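Aminopeptidase N (Francisella tularensis subsp. tularensis, PDB 5DLL) is a zinc-dependent M1-family aminopeptidase that releases N-terminal amino acids from peptides, probably serving the breakdown of intracellular peptides. Local coordinates at residues D211-I225 with Y237-D249. Numbering follows the deposited sequence.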
loop_
_atom_site.group_PDB
_atom_site.type_symbol
_atom_site.label_atom_id
_atom_site.label_comp_id
_atom_site.label_asym_id
_atom_site.label_seq_id
_atom_site.Cartn_x
_atom_site.Cartn_y
_atom_site.Cartn_z
ATOM N N ASP A 211 -21.069 -12.299 13.570
ATOM C CA ASP A 211 -20.393 -12.344 14.864
ATOM C C ASP A 211 -20.639 -11.009 15.567
ATOM O O ASP A 211 -21.404 -10.182 15.059
ATOM C CB ASP A 211 -18.893 -12.592 14.662
ATOM C CG ASP A 211 -18.214 -13.196 15.885
ATOM O OD1 ASP A 211 -18.730 -13.052 17.015
ATOM O OD2 ASP A 211 -17.142 -13.808 15.712
ATOM N N THR A 212 -20.006 -10.803 16.724
ATOM C CA THR A 212 -20.254 -9.616 17.544
ATOM C C THR A 212 -18.967 -9.029 18.133
ATOM O O THR A 212 -17.956 -9.719 18.270
ATOM C CB THR A 212 -21.225 -9.944 18.700
ATOM O OG1 THR A 212 -22.182 -10.920 18.271
ATOM C CG2 THR A 212 -21.962 -8.696 19.165
ATOM N N TYR A 213 -19.022 -7.740 18.462
ATOM C CA TYR A 213 -17.937 -7.045 19.143
ATOM C C TYR A 213 -18.518 -6.026 20.124
ATOM O O TYR A 213 -19.323 -5.182 19.735
ATOM C CB TYR A 213 -17.030 -6.332 18.131
ATOM C CG TYR A 213 -15.914 -5.557 18.790
ATOM C CD1 TYR A 213 -14.720 -6.180 19.132
ATOM C CD2 TYR A 213 -16.065 -4.209 19.101
ATOM C CE1 TYR A 213 -13.703 -5.482 19.754
ATOM C CE2 TYR A 213 -15.055 -3.501 19.731
ATOM C CZ TYR A 213 -13.877 -4.143 20.054
ATOM O OH TYR A 213 -12.868 -3.448 20.675
ATOM N N ILE A 214 -18.111 -6.106 21.388
ATOM C CA ILE A 214 -18.572 -5.163 22.407
ATOM C C ILE A 214 -17.633 -3.966 22.449
ATOM O O ILE A 214 -16.422 -4.120 22.617
ATOM C CB ILE A 214 -18.629 -5.800 23.811
ATOM C CG1 ILE A 214 -19.556 -7.025 23.823
ATOM C CG2 ILE A 214 -19.069 -4.768 24.848
ATOM C CD1 ILE A 214 -21.034 -6.697 23.794
ATOM N N THR A 215 -18.200 -2.774 22.316
ATOM C CA THR A 215 -17.411 -1.553 22.297
ATOM C C THR A 215 -17.003 -1.112 23.704
ATOM O O THR A 215 -17.457 -1.664 24.708
ATOM C CB THR A 215 -18.172 -0.406 21.595
ATOM O OG1 THR A 215 -19.377 -0.094 22.309
ATOM C CG2 THR A 215 -18.519 -0.791 20.175
ATOM N N LYS A 216 -16.140 -0.104 23.738
ATOM C CA LYS A 216 -15.628 0.521 24.958
ATOM C C LYS A 216 -16.741 1.125 25.827
ATOM O O LYS A 216 -16.634 1.141 27.055
ATOM C CB LYS A 216 -14.639 1.609 24.533
ATOM C CG LYS A 216 -13.906 2.382 25.619
ATOM C CD LYS A 216 -12.815 3.264 24.995
ATOM C CE LYS A 216 -13.326 4.115 23.823
ATOM N NZ LYS A 216 -12.269 4.932 23.177
ATOM N N SER A 217 -17.804 1.617 25.185
ATOM C CA SER A 217 -18.985 2.118 25.895
ATOM C C SER A 217 -20.076 1.043 26.001
ATOM O O SER A 217 -21.239 1.353 26.269
ATOM C CB SER A 217 -19.539 3.358 25.198
ATOM O OG SER A 217 -20.187 3.003 23.992
ATOM N N GLN A 218 -19.688 -0.212 25.771
ATOM C CA GLN A 218 -20.509 -1.392 26.060
ATOM C C GLN A 218 -21.622 -1.672 25.046
ATOM O O GLN A 218 -22.512 -2.478 25.323
ATOM C CB GLN A 218 -21.092 -1.306 27.483
ATOM C CG GLN A 218 -21.015 -2.608 28.261
ATOM C CD GLN A 218 -19.584 -3.065 28.476
ATOM O OE1 GLN A 218 -18.648 -2.264 28.418
ATOM N NE2 GLN A 218 -19.405 -4.360 28.714
ATOM N N ARG A 219 -21.564 -1.043 23.872
ATOM C CA ARG A 219 -22.594 -1.248 22.855
ATOM C C ARG A 219 -22.283 -2.484 22.020
ATOM O O ARG A 219 -21.123 -2.771 21.734
ATOM C CB ARG A 219 -22.726 -0.032 21.939
ATOM C CG ARG A 219 -24.146 0.176 21.427
ATOM C CD ARG A 219 -24.207 0.983 20.139
ATOM N NE ARG A 219 -23.116 1.955 20.035
ATOM C CZ ARG A 219 -22.119 1.910 19.150
ATOM N NH1 ARG A 219 -22.042 0.943 18.239
ATOM N NH2 ARG A 219 -21.188 2.855 19.170
ATOM N N LYS A 220 -23.335 -3.196 21.626
ATOM C CA LYS A 220 -23.215 -4.427 20.850
ATOM C C LYS A 220 -23.261 -4.132 19.350
ATOM O O LYS A 220 -24.271 -3.653 18.830
ATOM C CB LYS A 220 -24.345 -5.378 21.229
ATOM C CG LYS A 220 -24.209 -6.782 20.665
ATOM C CD LYS A 220 -25.422 -7.638 21.000
ATOM C CE LYS A 220 -26.692 -7.090 20.364
ATOM N NZ LYS A 220 -27.806 -8.073 20.387
ATOM N N VAL A 221 -22.156 -4.427 18.665
ATOM C CA VAL A 221 -22.009 -4.158 17.234
ATOM C C VAL A 221 -22.061 -5.468 16.446
ATOM O O VAL A 221 -21.236 -6.356 16.654
ATOM C CB VAL A 221 -20.672 -3.440 16.939
ATOM C CG1 VAL A 221 -20.461 -3.275 15.440
ATOM C CG2 VAL A 221 -20.631 -2.081 17.629
ATOM N N SER A 222 -23.023 -5.583 15.534
ATOM C CA SER A 222 -23.125 -6.767 14.685
ATOM C C SER A 222 -22.076 -6.706 13.569
ATOM O O SER A 222 -21.997 -5.723 12.830
ATOM C CB SER A 222 -24.532 -6.892 14.098
ATOM O OG SER A 222 -24.704 -8.148 13.466
ATOM N N LEU A 223 -21.257 -7.752 13.478
ATOM C CA LEU A 223 -20.259 -7.881 12.416
ATOM C C LEU A 223 -20.762 -8.905 11.400
ATOM O O LEU A 223 -21.296 -9.951 11.782
ATOM C CB LEU A 223 -18.905 -8.309 12.992
ATOM C CG LEU A 223 -18.345 -7.467 14.147
ATOM C CD1 LEU A 223 -16.941 -7.932 14.512
ATOM C CD2 LEU A 223 -18.328 -5.982 13.815
ATOM N N GLU A 224 -20.608 -8.597 10.112
ATOM C CA GLU A 224 -21.187 -9.421 9.056
ATOM C C GLU A 224 -20.318 -9.435 7.804
ATOM O O GLU A 224 -20.289 -8.464 7.053
ATOM C CB GLU A 224 -22.592 -8.917 8.704
ATOM C CG GLU A 224 -23.530 -8.760 9.895
ATOM C CD GLU A 224 -24.951 -8.401 9.502
ATOM O OE1 GLU A 224 -25.164 -7.891 8.377
ATOM O OE2 GLU A 224 -25.859 -8.627 10.331
ATOM N N ILE A 225 -19.608 -10.538 7.585
ATOM C CA ILE A 225 -18.891 -10.754 6.330
ATOM C C ILE A 225 -19.790 -11.549 5.385
ATOM O O ILE A 225 -20.322 -12.591 5.767
ATOM C CB ILE A 225 -17.558 -11.503 6.545
ATOM C CG1 ILE A 225 -16.600 -10.639 7.370
ATOM C CG2 ILE A 225 -16.920 -11.863 5.208
ATOM C CD1 ILE A 225 -15.286 -11.314 7.708
ATOM N N TYR A 237 -10.445 -15.653 9.135
ATOM C CA TYR A 237 -9.357 -14.815 9.643
ATOM C C TYR A 237 -9.676 -13.320 9.508
ATOM O O TYR A 237 -9.317 -12.527 10.379
ATOM C CB TYR A 237 -8.026 -15.121 8.952
ATOM C CG TYR A 237 -6.891 -14.340 9.571
ATOM C CD1 TYR A 237 -6.372 -14.700 10.809
ATOM C CD2 TYR A 237 -6.368 -13.209 8.947
ATOM C CE1 TYR A 237 -5.350 -13.975 11.399
ATOM C CE2 TYR A 237 -5.341 -12.480 9.528
ATOM C CZ TYR A 237 -4.838 -12.869 10.755
ATOM O OH TYR A 237 -3.820 -12.159 11.349
ATOM N N ALA A 238 -10.343 -12.941 8.421
ATOM C CA ALA A 238 -10.753 -11.551 8.208
ATOM C C ALA A 238 -11.621 -11.032 9.353
ATOM O O ALA A 238 -11.442 -9.906 9.812
ATOM C CB ALA A 238 -11.496 -11.420 6.892
ATOM N N MET A 239 -12.564 -11.853 9.807
ATOM C CA MET A 239 -13.410 -11.497 10.943
ATOM C C MET A 239 -12.549 -11.157 12.149
ATOM O O MET A 239 -12.825 -10.193 12.863
ATOM C CB MET A 239 -14.362 -12.645 11.295
ATOM C CG MET A 239 -15.295 -12.351 12.467
ATOM S SD MET A 239 -16.339 -10.895 12.227
ATOM C CE MET A 239 -17.709 -11.626 11.337
ATOM N N GLN A 240 -11.503 -11.950 12.366
ATOM C CA GLN A 240 -10.556 -11.686 13.443
ATOM C C GLN A 240 -9.825 -10.360 13.235
ATOM O O GLN A 240 -9.635 -9.606 14.187
ATOM C CB GLN A 240 -9.547 -12.831 13.581
ATOM C CG GLN A 240 -8.810 -12.841 14.911
ATOM C CD GLN A 240 -9.759 -12.834 16.097
ATOM O OE1 GLN A 240 -10.650 -13.682 16.203
ATOM N NE2 GLN A 240 -9.584 -11.862 16.987
ATOM N N ALA A 241 -9.427 -10.080 11.995
ATOM C CA ALA A 241 -8.788 -8.805 11.648
ATOM C C ALA A 241 -9.689 -7.602 11.933
ATOM O O ALA A 241 -9.194 -6.522 12.260
ATOM C CB ALA A 241 -8.354 -8.802 10.192
ATOM N N VAL A 242 -11.002 -7.792 11.819
ATOM C CA VAL A 242 -11.970 -6.743 12.154
ATOM C C VAL A 242 -11.980 -6.470 13.662
ATOM O O VAL A 242 -12.040 -5.315 14.095
ATOM C CB VAL A 242 -13.392 -7.114 11.679
ATOM C CG1 VAL A 242 -14.422 -6.106 12.176
ATOM C CG2 VAL A 242 -13.436 -7.205 10.161
ATOM N N LYS A 243 -11.920 -7.533 14.455
ATOM C CA LYS A 243 -11.888 -7.403 15.915
ATOM C C LYS A 243 -10.583 -6.772 16.401
ATOM O O LYS A 243 -10.592 -5.916 17.284
ATOM C CB LYS A 243 -12.078 -8.770 16.571
ATOM C CG LYS A 243 -13.438 -9.399 16.309
ATOM C CD LYS A 243 -13.517 -10.790 16.912
ATOM C CE LYS A 243 -14.918 -11.367 16.793
ATOM N NZ LYS A 243 -14.905 -12.847 16.944
ATOM N N ASP A 244 -9.469 -7.202 15.818
ATOM C CA ASP A 244 -8.152 -6.623 16.109
ATOM C C ASP A 244 -8.119 -5.136 15.747
ATOM O O ASP A 244 -7.547 -4.327 16.476
ATOM C CB ASP A 244 -7.044 -7.343 15.325
ATOM C CG ASP A 244 -6.998 -8.855 15.583
ATOM O OD1 ASP A 244 -7.339 -9.310 16.704
ATOM O OD2 ASP A 244 -6.607 -9.588 14.646
ATOM N N SER A 245 -8.726 -4.795 14.610
ATOM C CA SER A 245 -8.788 -3.415 14.128
ATOM C C SER A 245 -9.594 -2.526 15.059
ATOM O O SER A 245 -9.154 -1.439 15.424
ATOM C CB SER A 245 -9.426 -3.362 12.739
ATOM O OG SER A 245 -8.724 -4.177 11.821
ATOM N N MET A 246 -10.785 -2.996 15.417
ATOM C CA MET A 246 -11.707 -2.239 16.255
ATOM C C MET A 246 -11.112 -1.955 17.630
ATOM O O MET A 246 -11.180 -0.825 18.121
ATOM C CB MET A 246 -13.030 -2.996 16.406
ATOM C CG MET A 246 -14.036 -2.735 15.298
ATOM S SD MET A 246 -15.487 -3.801 15.398
ATOM C CE MET A 246 -16.731 -2.748 14.658
ATOM N N LYS A 247 -10.536 -2.990 18.238
ATOM C CA LYS A 247 -9.918 -2.895 19.564
ATOM C C LYS A 247 -8.704 -1.971 19.576
ATOM O O LYS A 247 -8.517 -1.205 20.519
ATOM C CB LYS A 247 -9.510 -4.288 20.045
ATOM C CG LYS A 247 -8.816 -4.327 21.399
ATOM C CD LYS A 247 -8.531 -5.763 21.815
ATOM C CE LYS A 247 -7.471 -5.835 22.906
ATOM N NZ LYS A 247 -7.876 -5.105 24.139
ATOM N N TRP A 248 -7.882 -2.052 18.534
ATOM C CA TRP A 248 -6.662 -1.256 18.456
ATOM C C TRP A 248 -6.976 0.224 18.318
ATOM O O TRP A 248 -6.247 1.077 18.828
ATOM C CB TRP A 248 -5.803 -1.707 17.279
ATOM C CG TRP A 248 -4.571 -0.885 17.104
ATOM C CD1 TRP A 248 -3.383 -1.041 17.750
ATOM C CD2 TRP A 248 -4.404 0.228 16.220
ATOM N NE1 TRP A 248 -2.482 -0.096 17.323
ATOM C CE2 TRP A 248 -3.084 0.696 16.379
ATOM C CE3 TRP A 248 -5.241 0.870 15.299
ATOM C CZ2 TRP A 248 -2.579 1.779 15.652
ATOM C CZ3 TRP A 248 -4.736 1.951 14.581
ATOM C CH2 TRP A 248 -3.419 2.391 14.764
ATOM N N ASP A 249 -8.064 0.519 17.621
ATOM C CA ASP A 249 -8.482 1.890 17.404
ATOM C C ASP A 249 -8.982 2.467 18.721
ATOM O O ASP A 249 -8.653 3.611 19.060
ATOM C CB ASP A 249 -9.574 1.956 16.331
ATOM C CG ASP A 249 -9.395 3.126 15.371
ATOM O OD1 ASP A 249 -8.543 4.008 15.622
ATOM O OD2 ASP A 249 -10.110 3.164 14.344
#
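Tyr213 turns its ring onto the helix with CG opposite the backbone N (chi1 178°), while Met246, its chain extended beyond CG, slides past in the other direction. Met246 CB sits over one ring face, 4.0 Å from the centroid, and SD follows obliquely at 4.2 Å from that centroid, a Met-aromatic contact. The methyl CE runs on to Val221 CG1 (3.8 Å) and Leu223 CD2. Met239 is bent at chi2 (58°) and chi3 (86°), which curls its thioether across the hairpin: SD packs on Leu223 CB (3.7 Å) and CE on Asp211 CB. Beyond it, Ile225 CD1 lies against Ala238 CB and the backbone of Met239. At the partly exposed margin Lys243, extended beyond CG, crosses Asp211 at about a right angle, and NZ reaches OD2 at 2.7 Å from above the carboxylate plane; OD1 of Asp211 accepts the N-H of Thr212, which helps fix the carboxylate's rotation. Tyr213 OH is hydrogen-bonded to Glu250 OE1, further along the helix. Strands 207-214 and 220-227 form a hairpin at the sheet edge, and helix 236-253 is the crossover to strand 261-267 in a beta-alpha-beta unit. Two thioethers and branched Val221, Leu223 and Ile225 make most of the apolar interface, with the salt bridge at its border.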